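Local coordinates for RNA-binding protein HI_1333 (PDB 1JO0), which probably binds RNA through its single CRM (CRS1/YhbY) domain, although its precise cellular role is not established, at residues F10-A15 and Q74-G79; E38-L41 and L46-V49. All coordinates share one frame; numbering follows the deposited sequence.

Overall arrangement
Contacts 1 and 2 illustrate how a small alpha/beta domain lays helices on both faces of one sheet. In contact 1, helix 5-15 packs against the edge strand 73-78; in contact 2, helix 31-44 covers strand 46-51 from the other face. Their centres lie about 12 Å apart, and along the chain contact 2 falls within the stretch that separates the two segments of contact 1. Leu-46 links them: it turns away from helix 31-44, and its CD2 lies 3.7 Å from O of Leu-11. Nearby, NZ of Lys-48 lies 2.9 Å from O of Ala-15, a weak hydrogen bond. Both are packing contacts within the CRM domain, a family generally assigned RNA binding.

Contact 1: F10-A15 and Q74-G79; sequences FLKGLA and QVQTIG
Val-75 pushes its CG1 methyl against the helix backbone, 3.6 Å from N of Lys-12, and this is where segments 10-15 and 74-79 bury apolar surface. The same methyl lies 4.0 Å from CB of Leu-11, while CG2 meets Leu-11 CD1 at 4.1 Å, the two side chains crossing at about a right angle. Tyr-85 touches both residues and continues this apolar patch onto the neighbouring strand. Helix 5-15 here runs over the edge strand of the sheet at -53°, with the short axes 7.9 Å apart. Val-75 and Gln-76 share Val-83 as their partner on the adjoining strand, a classic beta bulge that lets two successive side chains point at the helix. The other side is more exposed and polar. Lys-12 is extended from its first torsion (chi1 176°) onward, which carries its methylenes over the face of the Gln-76 amide, CE coming to 3.3 Å from NE2. No direct hydrogen bond joins the segments here; instead a water donates to O of Lys-12 at 2.8 Å and, over a short 2.5 Å, to OE1 of Gln-76, bridging a helix carbonyl to a strand side chain.

Contact 2: E38-L41 and L46-V49; sequences ENAL and LIKV
This is a buried contact between apolar side chains of a helix and a sheet within a beta-alpha-beta unit, formed where helix 31-44 folds back over strand 46-51, the strand that follows it. Strand 22-24, the first of the unit, lies beside 46-51 and parallel to it. Ile-47 carries the strand's share and enters between Ala-40 and Leu-41. Its CG2 branch goes to Ala-40, 3.9 Å from CB and 3.5 Å from the backbone O, so the methyl rests against the peptide group as well as the side chain. The other branch runs mainly to Leu-41: CD1 of Ile-47 lies 3.8 Å from Leu-41 CD2 and 3.9 Å from Leu-41 CG, and the side chains cross at about a right angle. CD1 also reaches CB of Ala-40, at 4.1 Å. The first torsion of Ile-47 (chi1 69°) places CG1 between the backbone N and the carbonyl carbon, with CG2 left beside the N, and this turns both branches to the helix. Around them, Val-21 touches Ala-40 and Leu-84 touches Ile-47, while Thr-70 of helix 56-70 adjoins Leu-41. With no hydrogen bond between the two segments, their relative position probably depends on shape complementarity, in which the branched Ile-47 has a large part.

Contact 1: F10-A15 and Q74-G79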
loop_
_atom_site.group_PDB
_atom_site.type_symbol
_atom_site.label_atom_id
_atom_site.label_comp_id
_atom_site.label_asym_id
_atom_site.label_seq_id
_atom_site.Cartn_x
_atom_site.Cartn_y
_atom_site.Cartn_z
ATOM N N PHE A 10 10.076 3.645 9.665
ATOM C CA PHE A 10 10.341 2.256 9.968
ATOM C C PHE A 10 9.789 1.369 8.849
ATOM O O PHE A 10 10.447 0.439 8.373
ATOM C CB PHE A 10 9.703 1.848 11.319
ATOM C CG PHE A 10 9.769 0.351 11.544
ATOM C CD1 PHE A 10 10.922 -0.283 11.949
ATOM C CD2 PHE A 10 8.600 -0.396 11.338
ATOM C CE1 PHE A 10 10.920 -1.666 12.140
ATOM C CE2 PHE A 10 8.625 -1.763 11.521
ATOM C CZ PHE A 10 9.775 -2.397 11.933
ATOM N N LEU A 11 8.536 1.593 8.453
ATOM C CA LEU A 11 7.910 0.764 7.441
ATOM C C LEU A 11 8.511 0.970 6.056
ATOM O O LEU A 11 8.623 0.015 5.311
ATOM C CB LEU A 11 6.410 1.074 7.431
ATOM C CG LEU A 11 5.649 0.686 8.706
ATOM C CD1 LEU A 11 4.262 1.264 8.668
ATOM C CD2 LEU A 11 5.628 -0.837 8.881
ATOM N N LYS A 12 8.915 2.191 5.745
ATOM C CA LYS A 12 9.596 2.470 4.493
ATOM C C LYS A 12 10.866 1.635 4.429
ATOM O O LYS A 12 11.187 1.008 3.443
ATOM C CB LYS A 12 9.922 3.969 4.461
ATOM C CG LYS A 12 10.731 4.362 3.249
ATOM C CD LYS A 12 10.949 5.855 3.151
ATOM C CE LYS A 12 12.028 6.218 2.122
ATOM N NZ LYS A 12 12.168 7.701 1.962
ATOM N N GLY A 13 11.617 1.597 5.526
ATOM C CA GLY A 13 12.854 0.831 5.530
ATOM C C GLY A 13 12.630 -0.659 5.367
ATOM O O GLY A 13 13.385 -1.372 4.685
ATOM N N LEU A 14 11.588 -1.178 6.011
ATOM C CA LEU A 14 11.251 -2.590 5.900
ATOM C C LEU A 14 10.779 -2.945 4.500
ATOM O O LEU A 14 11.167 -3.991 3.981
ATOM C CB LEU A 14 10.203 -2.910 6.959
ATOM C CG LEU A 14 9.744 -4.347 7.054
ATOM C CD1 LEU A 14 10.954 -5.229 7.283
ATOM C CD2 LEU A 14 8.743 -4.510 8.197
ATOM N N ALA A 15 10.004 -2.070 3.880
ATOM C CA ALA A 15 9.448 -2.330 2.557
ATOM C C ALA A 15 10.526 -2.415 1.485
ATOM O O ALA A 15 10.297 -2.998 0.430
ATOM C CB ALA A 15 8.403 -1.290 2.156
ATOM N N GLN A 74 -0.623 5.602 3.531
ATOM C CA GLN A 74 0.447 5.712 2.540
ATOM C C GLN A 74 1.775 5.836 3.247
ATOM O O GLN A 74 2.008 6.765 4.027
ATOM C CB GLN A 74 0.214 6.963 1.728
ATOM C CG GLN A 74 -1.113 7.067 1.055
ATOM C CD GLN A 74 -1.448 8.442 0.511
ATOM O OE1 GLN A 74 -2.450 9.094 0.878
ATOM N NE2 GLN A 74 -0.563 8.852 -0.390
ATOM N N VAL A 75 2.645 4.873 2.988
ATOM C CA VAL A 75 3.974 4.907 3.529
ATOM C C VAL A 75 4.948 5.613 2.588
ATOM O O VAL A 75 5.747 6.399 3.088
ATOM C CB VAL A 75 4.449 3.492 3.864
ATOM C CG1 VAL A 75 5.911 3.458 4.283
ATOM C CG2 VAL A 75 3.522 2.858 4.928
ATOM N N GLN A 76 4.878 5.348 1.297
ATOM C CA GLN A 76 5.811 5.850 0.314
ATOM C C GLN A 76 5.152 5.707 -1.058
ATOM O O GLN A 76 4.529 4.707 -1.326
ATOM C CB GLN A 76 7.116 5.068 0.324
ATOM C CG GLN A 76 8.204 5.510 -0.616
ATOM C CD GLN A 76 9.474 4.680 -0.478
ATOM O OE1 GLN A 76 9.449 3.483 -0.160
ATOM N NE2 GLN A 76 10.599 5.324 -0.681
ATOM N N THR A 77 5.318 6.710 -1.868
ATOM C CA THR A 77 5.043 6.665 -3.265
ATOM C C THR A 77 6.353 6.978 -4.004
ATOM O O THR A 77 6.869 8.052 -3.768
ATOM C CB THR A 77 4.127 7.834 -3.687
ATOM O OG1 THR A 77 2.958 7.816 -2.880
ATOM C CG2 THR A 77 3.810 7.678 -5.167
ATOM N N ILE A 78 6.895 6.077 -4.769
ATOM C CA ILE A 78 8.122 6.368 -5.495
ATOM C C ILE A 78 7.989 5.638 -6.814
ATOM O O ILE A 78 7.834 4.416 -6.844
ATOM C CB ILE A 78 9.391 5.895 -4.760
ATOM C CG1 ILE A 78 9.314 4.402 -4.474
ATOM C CG2 ILE A 78 9.610 6.760 -3.540
ATOM C CD1 ILE A 78 10.296 3.768 -3.534
ATOM N N GLY A 79 8.002 6.460 -7.856
ATOM C CA GLY A 79 7.907 5.862 -9.169
ATOM C C GLY A 79 6.582 5.136 -9.249
ATOM O O GLY A 79 5.524 5.688 -8.996
HETATM O O HOH W 1 10.710 1.514 0.732
#

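Contact 2: E38-L41 and L46-V49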
loop_
_atom_site.group_PDB
_atom_site.type_symbol
_atom_site.label_atom_id
_atom_site.label_comp_id
_atom_site.label_asym_id
_atom_site.label_seq_id
_atom_site.Cartn_x
_atom_site.Cartn_y
_atom_site.Cartn_z
ATOM N N GLU A 38 -7.071 -5.732 -0.502
ATOM C CA GLU A 38 -7.606 -6.070 0.823
ATOM C C GLU A 38 -7.005 -7.347 1.393
ATOM O O GLU A 38 -6.637 -7.405 2.540
ATOM C CB GLU A 38 -9.108 -6.302 0.732
ATOM C CG GLU A 38 -9.891 -5.058 0.871
ATOM C CD GLU A 38 -9.877 -4.454 2.281
ATOM O OE1 GLU A 38 -10.010 -3.229 2.340
ATOM O OE2 GLU A 38 -9.759 -5.147 3.307
ATOM N N ASN A 39 -6.920 -8.374 0.554
ATOM C CA ASN A 39 -6.375 -9.652 0.943
ATOM C C ASN A 39 -4.949 -9.462 1.422
ATOM O O ASN A 39 -4.488 -9.997 2.419
ATOM C CB ASN A 39 -6.469 -10.625 -0.219
ATOM C CG ASN A 39 -5.921 -11.990 0.154
ATOM O OD1 ASN A 39 -6.386 -12.657 1.081
ATOM N ND2 ASN A 39 -4.925 -12.424 -0.594
ATOM N N ALA A 40 -4.169 -8.723 0.646
ATOM C CA ALA A 40 -2.766 -8.488 0.935
ATOM C C ALA A 40 -2.570 -7.705 2.226
ATOM O O ALA A 40 -1.736 -8.020 3.067
ATOM C CB ALA A 40 -2.135 -7.782 -0.261
ATOM N N LEU A 41 -3.359 -6.659 2.450
ATOM C CA LEU A 41 -3.349 -5.937 3.697
ATOM C C LEU A 41 -3.657 -6.848 4.868
ATOM O O LEU A 41 -3.005 -6.797 5.912
ATOM C CB LEU A 41 -4.308 -4.763 3.709
ATOM C CG LEU A 41 -3.941 -3.570 2.828
ATOM C CD1 LEU A 41 -5.138 -2.611 2.733
ATOM C CD2 LEU A 41 -2.717 -2.824 3.310
ATOM N N LEU A 46 1.846 -4.638 5.766
ATOM C CA LEU A 46 2.719 -3.787 4.939
ATOM C C LEU A 46 2.805 -4.383 3.555
ATOM O O LEU A 46 3.214 -5.538 3.432
ATOM C CB LEU A 46 4.110 -3.699 5.519
ATOM C CG LEU A 46 5.133 -2.848 4.756
ATOM C CD1 LEU A 46 4.698 -1.389 4.690
ATOM C CD2 LEU A 46 6.487 -2.994 5.394
ATOM N N ILE A 47 2.405 -3.620 2.545
ATOM C CA ILE A 47 2.370 -4.125 1.174
ATOM C C ILE A 47 2.945 -3.098 0.188
ATOM O O ILE A 47 2.883 -1.881 0.424
ATOM C CB ILE A 47 0.941 -4.539 0.730
ATOM C CG1 ILE A 47 0.002 -3.342 0.567
ATOM C CG2 ILE A 47 0.389 -5.599 1.691
ATOM C CD1 ILE A 47 -1.309 -3.737 -0.080
ATOM N N LYS A 48 3.389 -3.648 -0.923
ATOM C CA LYS A 48 3.756 -2.870 -2.114
ATOM C C LYS A 48 2.812 -3.218 -3.256
ATOM O O LYS A 48 2.586 -4.362 -3.555
ATOM C CB LYS A 48 5.150 -3.230 -2.536
ATOM C CG LYS A 48 6.257 -2.471 -1.902
ATOM C CD LYS A 48 7.583 -2.829 -2.626
ATOM C CE LYS A 48 8.664 -2.080 -1.968
ATOM N NZ LYS A 48 9.966 -2.597 -2.412
ATOM N N VAL A 49 2.278 -2.166 -3.881
ATOM C CA VAL A 49 1.353 -2.281 -4.999
ATOM C C VAL A 49 2.046 -1.606 -6.180
ATOM O O VAL A 49 2.492 -0.453 -6.094
ATOM C CB VAL A 49 0.003 -1.583 -4.720
ATOM C CG1 VAL A 49 -0.917 -1.652 -5.925
ATOM C CG2 VAL A 49 -0.647 -2.185 -3.491
#